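Local coordinates for protein alpha-Amylase (Thermotoga maritima, PDB 2B5D) that belongs to the alpha-amylase-type enzymes of glycoside hydrolase family 57, built around a mostly parallel beta sheet with surrounding helices, at residues P218-I226 with L334-I344. Sequence-based numbering, arbitrary orientation.
Sequences PRYGVYRPI and LMDIMGVEPVI
Tyr223 lies against the last turn of helix 309-338, with Leu334 CD2 over the centre of its ring, 3.8 Å from Tyr223 CD1. This is a CH-pi contact, 12° off the ring normal. Val222 CG2 takes the opposite face, and the Tyr223 hydroxyl is hydrogen-bonded to Asp238. The Met338 chain is extended at both chi2 and chi3 (157°), which reaches its methyl out to the corner where the two tyrosine CB atoms come near it. Met338 CE sits 3.6 Å from Tyr223 CB and 4.0 Å from Tyr220 CB. The sulfur lies obliquely to the Tyr220 ring, a Met-aromatic contact.

Val340 is shared by two flat groups. Its CG1 stands over the rim of one Tyr220 face, and Arg219 CG covers the other. Its CG2 lies over one face of the Arg224 guanidinium, 3.3 Å from Arg224 NH1. The Arg224 chain bends at chi3 (96°), and NH1 meets Glu341 O edge-on at 3.0 Å in a weak hydrogen bond. NH2 is hydrogen-bonded to the backbone O of Glu391, whose carboxylate is hydrogen-bonded to the Tyr220 hydroxyl.

One nearly straight backbone hydrogen bond joins the two segments, from Val343 N to Tyr223 O at 2.7 Å. Gly339, with positive phi, is the first residue beyond the helix. The arrangement is a helix-to-strand connection entering parallel strand 343-349, packed against the loop before strand 226-227 in the family 57 catalytic-domain fold.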
loop_
_atom_site.group_PDB
_atom_site.type_symbol
_atom_site.label_atom_id
_atom_site.label_comp_id
_atom_site.label_asym_id
_atom_site.label_seq_id
_atom_site.Cartn_x
_atom_site.Cartn_y
_atom_site.Cartn_z
ATOM N N PRO A 218 10.286 -46.389 -15.951
ATOM C CA PRO A 218 11.661 -46.907 -16.047
ATOM C C PRO A 218 11.999 -48.037 -15.064
ATOM O O PRO A 218 11.692 -47.944 -13.871
ATOM C CB PRO A 218 12.495 -45.682 -15.750
ATOM C CG PRO A 218 11.657 -44.543 -16.319
ATOM C CD PRO A 218 10.230 -44.923 -16.026
ATOM N N ARG A 219 12.699 -49.057 -15.552
ATOM C CA ARG A 219 12.831 -50.308 -14.805
ATOM C C ARG A 219 13.644 -50.160 -13.523
ATOM O O ARG A 219 13.251 -50.712 -12.490
ATOM C CB ARG A 219 13.325 -51.451 -15.685
ATOM C CG ARG A 219 14.782 -51.410 -16.145
ATOM C CD ARG A 219 15.118 -52.710 -16.963
ATOM N NE ARG A 219 16.251 -52.410 -17.831
ATOM C CZ ARG A 219 16.130 -51.984 -19.091
ATOM N NH1 ARG A 219 17.209 -51.625 -19.784
ATOM N NH2 ARG A 219 14.920 -51.905 -19.626
ATOM N N TYR A 220 14.737 -49.397 -13.616
ATOM C CA TYR A 220 15.543 -49.002 -12.495
ATOM C C TYR A 220 15.089 -47.743 -11.736
ATOM O O TYR A 220 15.928 -47.101 -11.148
ATOM C CB TYR A 220 16.988 -48.798 -12.964
ATOM C CG TYR A 220 17.562 -50.050 -13.593
ATOM C CD1 TYR A 220 18.087 -50.030 -14.892
ATOM C CD2 TYR A 220 17.540 -51.277 -12.889
ATOM C CE1 TYR A 220 18.607 -51.194 -15.484
ATOM C CE2 TYR A 220 18.025 -52.449 -13.455
ATOM C CZ TYR A 220 18.561 -52.401 -14.754
ATOM O OH TYR A 220 19.058 -53.549 -15.293
ATOM N N GLY A 221 13.802 -47.397 -11.760
ATOM C CA GLY A 221 13.299 -46.113 -11.246
ATOM C C GLY A 221 14.161 -44.876 -11.470
ATOM O O GLY A 221 14.678 -44.679 -12.578
ATOM N N VAL A 222 14.368 -44.052 -10.430
ATOM C CA VAL A 222 15.114 -42.812 -10.604
ATOM C C VAL A 222 16.585 -42.985 -10.493
ATOM O O VAL A 222 17.333 -42.012 -10.573
ATOM C CB VAL A 222 14.664 -41.684 -9.636
ATOM C CG1 VAL A 222 13.241 -41.330 -9.914
ATOM C CG2 VAL A 222 14.872 -42.085 -8.095
ATOM N N TYR A 223 17.017 -44.232 -10.317
ATOM C CA TYR A 223 18.437 -44.556 -10.036
ATOM C C TYR A 223 19.261 -44.994 -11.245
ATOM O O TYR A 223 20.406 -45.426 -11.107
ATOM C CB TYR A 223 18.530 -45.628 -8.898
ATOM C CG TYR A 223 17.800 -45.098 -7.692
ATOM C CD1 TYR A 223 18.321 -44.019 -6.971
ATOM C CD2 TYR A 223 16.558 -45.627 -7.318
ATOM C CE1 TYR A 223 17.631 -43.490 -5.855
ATOM C CE2 TYR A 223 15.885 -45.129 -6.222
ATOM C CZ TYR A 223 16.415 -44.058 -5.508
ATOM O OH TYR A 223 15.701 -43.522 -4.472
ATOM N N ARG A 224 18.691 -44.839 -12.424
ATOM C CA ARG A 224 19.497 -44.748 -13.642
ATOM C C ARG A 224 18.865 -43.702 -14.598
ATOM O O ARG A 224 17.633 -43.628 -14.707
ATOM C CB ARG A 224 19.592 -46.149 -14.277
ATOM C CG ARG A 224 20.850 -46.921 -13.707
ATOM C CD ARG A 224 21.042 -48.245 -14.329
ATOM N NE ARG A 224 21.992 -48.313 -15.465
ATOM C CZ ARG A 224 23.316 -48.319 -15.332
ATOM N NH1 ARG A 224 23.881 -48.188 -14.134
ATOM N NH2 ARG A 224 24.079 -48.420 -16.405
ATOM N N PRO A 225 19.695 -42.941 -15.321
ATOM C CA PRO A 225 19.164 -42.099 -16.385
ATOM C C PRO A 225 18.410 -42.921 -17.434
ATOM O O PRO A 225 18.573 -44.134 -17.535
ATOM C CB PRO A 225 20.426 -41.522 -17.041
ATOM C CG PRO A 225 21.525 -42.470 -16.638
ATOM C CD PRO A 225 21.152 -42.830 -15.231
ATOM N N ILE A 226 17.553 -42.270 -18.183
ATOM C CA ILE A 226 16.951 -42.921 -19.324
ATOM C C ILE A 226 17.439 -42.125 -20.509
ATOM O O ILE A 226 18.048 -41.077 -20.326
ATOM C CB ILE A 226 15.409 -42.882 -19.274
ATOM C CG1 ILE A 226 14.922 -41.423 -19.409
ATOM C CG2 ILE A 226 14.903 -43.705 -18.074
ATOM C CD1 ILE A 226 13.458 -41.266 -19.603
ATOM N N LEU A 334 20.377 -50.829 -3.165
ATOM C CA LEU A 334 19.998 -50.652 -4.561
ATOM C C LEU A 334 20.788 -51.575 -5.468
ATOM O O LEU A 334 20.211 -52.164 -6.343
ATOM C CB LEU A 334 20.205 -49.199 -5.013
ATOM C CG LEU A 334 19.079 -48.160 -5.182
ATOM C CD1 LEU A 334 17.736 -48.521 -4.613
ATOM C CD2 LEU A 334 19.573 -46.779 -4.698
ATOM N N MET A 335 22.108 -51.658 -5.278
ATOM C CA MET A 335 22.949 -52.615 -5.998
ATOM C C MET A 335 22.369 -54.028 -5.860
ATOM O O MET A 335 22.148 -54.741 -6.862
ATOM C CB MET A 335 24.397 -52.557 -5.495
ATOM C CG MET A 335 25.237 -51.561 -6.251
ATOM S SD MET A 335 26.904 -51.132 -5.681
ATOM C CE MET A 335 26.578 -50.511 -4.010
ATOM N N ASP A 336 22.077 -54.418 -4.622
ATOM C CA ASP A 336 21.542 -55.737 -4.370
ATOM C C ASP A 336 20.185 -55.973 -5.070
ATOM O O ASP A 336 19.943 -57.067 -5.570
ATOM C CB ASP A 336 21.514 -56.031 -2.861
ATOM C CG ASP A 336 20.686 -57.278 -2.523
ATOM O OD1 ASP A 336 21.231 -58.430 -2.575
ATOM O OD2 ASP A 336 19.479 -57.093 -2.209
ATOM N N ILE A 337 19.319 -54.961 -5.124
ATOM C CA ILE A 337 18.019 -55.086 -5.819
ATOM C C ILE A 337 18.107 -54.922 -7.363
ATOM O O ILE A 337 17.296 -55.510 -8.094
ATOM C CB ILE A 337 16.953 -54.128 -5.233
ATOM C CG1 ILE A 337 16.366 -54.694 -3.947
ATOM C CG2 ILE A 337 15.788 -53.896 -6.205
ATOM C CD1 ILE A 337 15.628 -53.642 -3.085
ATOM N N MET A 338 19.095 -54.164 -7.845
ATOM C CA MET A 338 19.177 -53.757 -9.249
ATOM C C MET A 338 20.100 -54.618 -10.069
ATOM O O MET A 338 19.751 -54.989 -11.175
ATOM C CB MET A 338 19.678 -52.308 -9.389
ATOM C CG MET A 338 18.700 -51.272 -8.874
ATOM S SD MET A 338 19.181 -49.547 -9.125
ATOM C CE MET A 338 17.461 -49.041 -9.005
ATOM N N GLY A 339 21.306 -54.865 -9.566
ATOM C CA GLY A 339 22.261 -55.651 -10.310
ATOM C C GLY A 339 23.150 -54.776 -11.168
ATOM O O GLY A 339 24.049 -55.254 -11.886
ATOM N N VAL A 340 22.898 -53.478 -11.118
ATOM C CA VAL A 340 23.857 -52.533 -11.677
ATOM C C VAL A 340 24.035 -51.354 -10.692
ATOM O O VAL A 340 23.285 -51.218 -9.719
ATOM C CB VAL A 340 23.464 -52.126 -13.124
ATOM C CG1 VAL A 340 22.119 -51.338 -13.157
ATOM C CG2 VAL A 340 24.631 -51.400 -13.814
ATOM N N GLU A 341 25.060 -50.554 -10.917
ATOM C CA GLU A 341 25.359 -49.412 -10.068
ATOM C C GLU A 341 24.238 -48.321 -10.130
ATOM O O GLU A 341 23.919 -47.813 -11.208
ATOM C CB GLU A 341 26.726 -48.840 -10.470
ATOM C CG GLU A 341 27.919 -49.745 -10.109
ATOM C CD GLU A 341 29.177 -49.505 -10.985
ATOM O OE1 GLU A 341 30.308 -49.416 -10.426
ATOM O OE2 GLU A 341 29.035 -49.417 -12.242
ATOM N N PRO A 342 23.641 -47.966 -8.958
ATOM C CA PRO A 342 22.680 -46.863 -8.920
ATOM C C PRO A 342 23.386 -45.539 -9.175
ATOM O O PRO A 342 24.592 -45.394 -8.898
ATOM C CB PRO A 342 22.105 -46.931 -7.515
ATOM C CG PRO A 342 23.214 -47.620 -6.699
ATOM C CD PRO A 342 23.863 -48.578 -7.629
ATOM N N VAL A 343 22.686 -44.607 -9.817
ATOM C CA VAL A 343 23.175 -43.238 -9.790
ATOM C C VAL A 343 22.164 -42.376 -9.065
ATOM O O VAL A 343 20.991 -42.344 -9.372
ATOM C CB VAL A 343 23.846 -42.697 -11.139
ATOM C CG1 VAL A 343 23.737 -43.666 -12.274
ATOM C CG2 VAL A 343 23.433 -41.267 -11.502
ATOM N N ILE A 344 22.628 -41.802 -7.978
ATOM C CA ILE A 344 21.734 -41.165 -7.026
ATOM C C ILE A 344 21.849 -39.716 -7.380
ATOM O O ILE A 344 22.970 -39.126 -7.306
ATOM C CB ILE A 344 22.160 -41.516 -5.554
ATOM C CG1 ILE A 344 21.887 -43.021 -5.312
ATOM C CG2 ILE A 344 21.468 -40.606 -4.592
ATOM C CD1 ILE A 344 22.678 -43.690 -4.158
#